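Local atomic coordinates of homocitrate synthase (Sulfolobus acidocaldarius, PDB entry 6KTQ), a protein that catalyses the aldol-type condensation of 2-oxoglutarate with acetyl-CoA to homocitrate, the first step of lysine biosynthesis through alpha-aminoadipate. Residues 126-131 against 137-142. Residues are numbered along the deposited sequence; the frame is centred on the assembly and turned at random.
Sequences IFYGIS and AKHHTT. With COA (coenzyme A), chain E.
Chi1 of Y128 (-152°) swings its ring away from the backbone N, while H139 holds CG opposite its own carbonyl carbon (chi1 -62°), and the two rings extend past each other in opposite directions and lie face to face. Their centroids are 3.7 Å apart and the planes nearly parallel; CE1 of H139 sits over the middle of the phenol ring. The imidazole also grips the strand end: G129 N donates to H139 NE2 across 3.0 Å, reaching it from 27° out of the ring plane. The bond at NE2 and the stack together probably hold the imidazole in this rotation. Beyond the stack, CG2 of T141 meets the edge of the phenol at Y128 OH (3.6 Å), and a water hydrogen-bonded to both Y128 OH (2.9 Å) and T141 OG1 (2.8 Å) bridges the two side chains. Replacing Y128 by an alanine would probably bare one face of the H139 ring and leave the imidazole less firmly set, while the water would lose its phenolic partner. K138 bends over G129, its NZ 3.8 Å from G129 CA, and pairs with E169 in a salt bridge. Coenzyme A completes the arrangement: its adenine donates from N6A to F127 O over 2.8 Å, and its C5A lies in the plane of the imidazole at the H139 edge, 3.6 Å from CE1. K138 O takes a weak bond from the ribose O2B, while the F127 ring, stacked on H105 elsewhere, has the thiol arm over one face. This is the C-terminal mouth of the TIM barrel of the HMGL-like family, where the end of strand 123-129 and segment 137-142 help line the adenine side of the coenzyme A pocket.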
loop_
_atom_site.group_PDB
_atom_site.type_symbol
_atom_site.label_atom_id
_atom_site.label_comp_id
_atom_site.label_asym_id
_atom_site.label_seq_id
_atom_site.Cartn_x
_atom_site.Cartn_y
_atom_site.Cartn_z
ATOM N N ILE A 126 28.999 1.584 -5.895
ATOM C CA ILE A 126 29.655 2.870 -6.051
ATOM C C ILE A 126 28.859 3.891 -5.294
ATOM O O ILE A 126 27.643 4.007 -5.490
ATOM C CB ILE A 126 29.758 3.307 -7.523
ATOM C CG1 ILE A 126 30.648 2.333 -8.312
ATOM C CG2 ILE A 126 30.318 4.710 -7.593
ATOM C CD1 ILE A 126 30.578 2.524 -9.815
ATOM N N PHE A 127 29.544 4.626 -4.430
ATOM C CA PHE A 127 28.905 5.666 -3.638
ATOM C C PHE A 127 29.316 7.054 -4.075
ATOM O O PHE A 127 30.416 7.250 -4.564
ATOM C CB PHE A 127 29.170 5.455 -2.129
ATOM C CG PHE A 127 30.624 5.444 -1.741
ATOM C CD1 PHE A 127 31.352 4.251 -1.741
ATOM C CD2 PHE A 127 31.245 6.611 -1.319
ATOM C CE1 PHE A 127 32.685 4.237 -1.365
ATOM C CE2 PHE A 127 32.570 6.611 -0.935
ATOM C CZ PHE A 127 33.294 5.433 -0.964
ATOM N N TYR A 128 28.408 8.014 -3.925
ATOM C CA TYR A 128 28.726 9.418 -4.134
ATOM C C TYR A 128 27.742 10.244 -3.347
ATOM O O TYR A 128 26.572 9.881 -3.219
ATOM C CB TYR A 128 28.649 9.784 -5.631
ATOM C CG TYR A 128 29.547 10.918 -6.084
ATOM C CD1 TYR A 128 30.858 10.674 -6.512
ATOM C CD2 TYR A 128 29.082 12.230 -6.132
ATOM C CE1 TYR A 128 31.683 11.726 -6.942
ATOM C CE2 TYR A 128 29.894 13.281 -6.554
ATOM C CZ TYR A 128 31.183 13.026 -6.959
ATOM O OH TYR A 128 31.972 14.075 -7.357
ATOM N N GLY A 129 28.214 11.386 -2.871
ATOM C CA GLY A 129 27.438 12.259 -2.018
ATOM C C GLY A 129 26.659 13.199 -2.901
ATOM O O GLY A 129 27.253 13.947 -3.653
ATOM N N ILE A 130 25.331 13.181 -2.799
ATOM C CA ILE A 130 24.515 13.963 -3.723
ATOM C C ILE A 130 23.676 15.074 -3.093
ATOM O O ILE A 130 22.864 15.723 -3.784
ATOM C CB ILE A 130 23.713 13.051 -4.661
ATOM C CG1 ILE A 130 22.942 11.961 -3.933
ATOM C CG2 ILE A 130 24.650 12.366 -5.627
ATOM C CD1 ILE A 130 21.871 12.499 -3.028
ATOM N N SER A 131 23.921 15.357 -1.811
ATOM C CA SER A 131 23.365 16.535 -1.195
ATOM C C SER A 131 24.228 17.700 -1.558
ATOM O O SER A 131 25.387 17.520 -1.938
ATOM C CB SER A 131 23.388 16.406 0.338
ATOM O OG SER A 131 24.724 16.282 0.796
ATOM N N ALA A 137 31.190 20.738 -0.287
ATOM C CA ALA A 137 32.235 20.601 0.726
ATOM C C ALA A 137 33.086 19.370 0.580
ATOM O O ALA A 137 34.249 19.375 0.952
ATOM C CB ALA A 137 31.617 20.622 2.128
ATOM N N LYS A 138 32.520 18.294 0.065
ATOM C CA LYS A 138 33.228 17.040 0.028
ATOM C C LYS A 138 33.828 16.728 -1.335
ATOM O O LYS A 138 34.983 16.300 -1.440
ATOM C CB LYS A 138 32.264 15.948 0.445
ATOM C CG LYS A 138 32.908 14.646 0.819
ATOM C CD LYS A 138 31.850 13.693 1.323
ATOM C CE LYS A 138 31.888 12.400 0.537
ATOM N NZ LYS A 138 30.524 11.949 0.171
ATOM N N HIS A 139 33.040 16.951 -2.378
ATOM C CA HIS A 139 33.432 16.625 -3.727
ATOM C C HIS A 139 33.912 17.834 -4.555
ATOM O O HIS A 139 34.466 17.635 -5.629
ATOM C CB HIS A 139 32.248 15.987 -4.456
ATOM C CG HIS A 139 31.790 14.703 -3.856
ATOM N ND1 HIS A 139 32.549 13.555 -3.880
ATOM C CD2 HIS A 139 30.630 14.378 -3.241
ATOM C CE1 HIS A 139 31.880 12.576 -3.298
ATOM N NE2 HIS A 139 30.713 13.049 -2.906
ATOM N N HIS A 140 33.663 19.054 -4.086
ATOM C CA HIS A 140 34.023 20.278 -4.822
ATOM C C HIS A 140 33.561 20.249 -6.278
ATOM O O HIS A 140 34.351 20.482 -7.209
ATOM C CB HIS A 140 35.528 20.526 -4.725
ATOM C CG HIS A 140 36.014 20.540 -3.320
ATOM N ND1 HIS A 140 36.704 19.484 -2.763
ATOM C CD2 HIS A 140 35.831 21.439 -2.326
ATOM C CE1 HIS A 140 36.966 19.756 -1.497
ATOM N NE2 HIS A 140 36.445 20.934 -1.207
ATOM N N THR A 141 32.269 20.001 -6.462
ATOM C CA THR A 141 31.709 19.751 -7.787
ATOM C C THR A 141 30.317 20.364 -7.867
ATOM O O THR A 141 29.771 20.819 -6.858
ATOM C CB THR A 141 31.715 18.239 -8.084
ATOM O OG1 THR A 141 31.568 18.004 -9.490
ATOM C CG2 THR A 141 30.627 17.462 -7.319
ATOM N N THR A 142 29.757 20.397 -9.068
ATOM C CA THR A 142 28.426 20.908 -9.302
ATOM C C THR A 142 27.467 19.755 -9.487
ATOM O O THR A 142 27.881 18.636 -9.758
ATOM C CB THR A 142 28.351 21.694 -10.616
ATOM O OG1 THR A 142 28.574 20.790 -11.707
ATOM C CG2 THR A 142 29.371 22.831 -10.629
HETATM N N1A COA E . 34.066 9.285 -5.312
HETATM C C2A COA E . 35.235 9.865 -5.700
HETATM N N3A COA E . 36.058 10.542 -4.844
HETATM C C4A COA E . 35.733 10.698 -3.547
HETATM C C5A COA E . 34.492 10.095 -3.054
HETATM C C6A COA E . 33.649 9.375 -4.030
HETATM N N6A COA E . 32.497 8.816 -3.614
HETATM N N7A COA E . 34.421 10.380 -1.740
HETATM C C8A COA E . 35.524 11.117 -1.413
HETATM N N9A COA E . 36.286 11.305 -2.497
HETATM C C1B COA E . 37.607 11.948 -2.552
HETATM C C2B COA E . 37.688 13.344 -1.997
HETATM O O2B COA E . 37.238 14.335 -2.901
HETATM C C3B COA E . 39.178 13.414 -1.752
HETATM O O3B COA E . 39.946 13.501 -2.932
HETATM P P3B COA E . 41.263 14.414 -2.941
HETATM O O7A COA E . 41.362 14.713 -4.392
HETATM O O8A COA E . 42.316 13.483 -2.375
HETATM O O9A COA E . 40.968 15.591 -2.071
HETATM C C4B COA E . 39.485 12.077 -1.131
HETATM O O4B COA E . 38.509 11.183 -1.722
HETATM C C5B COA E . 39.406 12.467 0.339
HETATM O O5B COA E . 39.851 11.532 1.229
HETATM P P1A COA E . 41.316 11.189 1.794
HETATM O O1A COA E . 40.739 10.185 2.723
HETATM O O2A COA E . 42.122 12.344 2.323
HETATM O O3A COA E . 41.980 10.559 0.468
HETATM P P2A COA E . 43.103 9.448 0.376
HETATM O O4A COA E . 44.243 9.813 1.290
HETATM O O5A COA E . 43.320 9.176 -1.087
HETATM O O6A COA E . 42.414 8.115 0.917
HETATM C CBP COA E . 40.814 6.307 0.989
HETATM C CCP COA E . 41.248 7.586 0.266
HETATM C CDP COA E . 39.545 5.720 0.351
HETATM C CEP COA E . 41.942 5.273 0.877
HETATM C CAP COA E . 40.613 6.674 2.463
HETATM O OAP COA E . 39.767 7.818 2.644
HETATM C C9P COA E . 40.025 5.529 3.222
HETATM O O9P COA E . 40.705 4.548 3.416
HETATM N N8P COA E . 38.759 5.686 3.618
HETATM C C7P COA E . 38.012 4.694 4.369
HETATM C C6P COA E . 36.781 4.235 3.573
HETATM C C5P COA E . 35.797 5.382 3.452
HETATM O O5P COA E . 36.179 6.547 3.637
HETATM N N4P COA E . 34.537 5.062 3.124
HETATM C C3P COA E . 33.548 6.115 2.896
HETATM C C2P COA E . 32.110 5.632 2.827
HETATM S S1P COA E . 31.141 7.080 2.305
HETATM O O HOH W 1 31.751 15.277 -10.027
#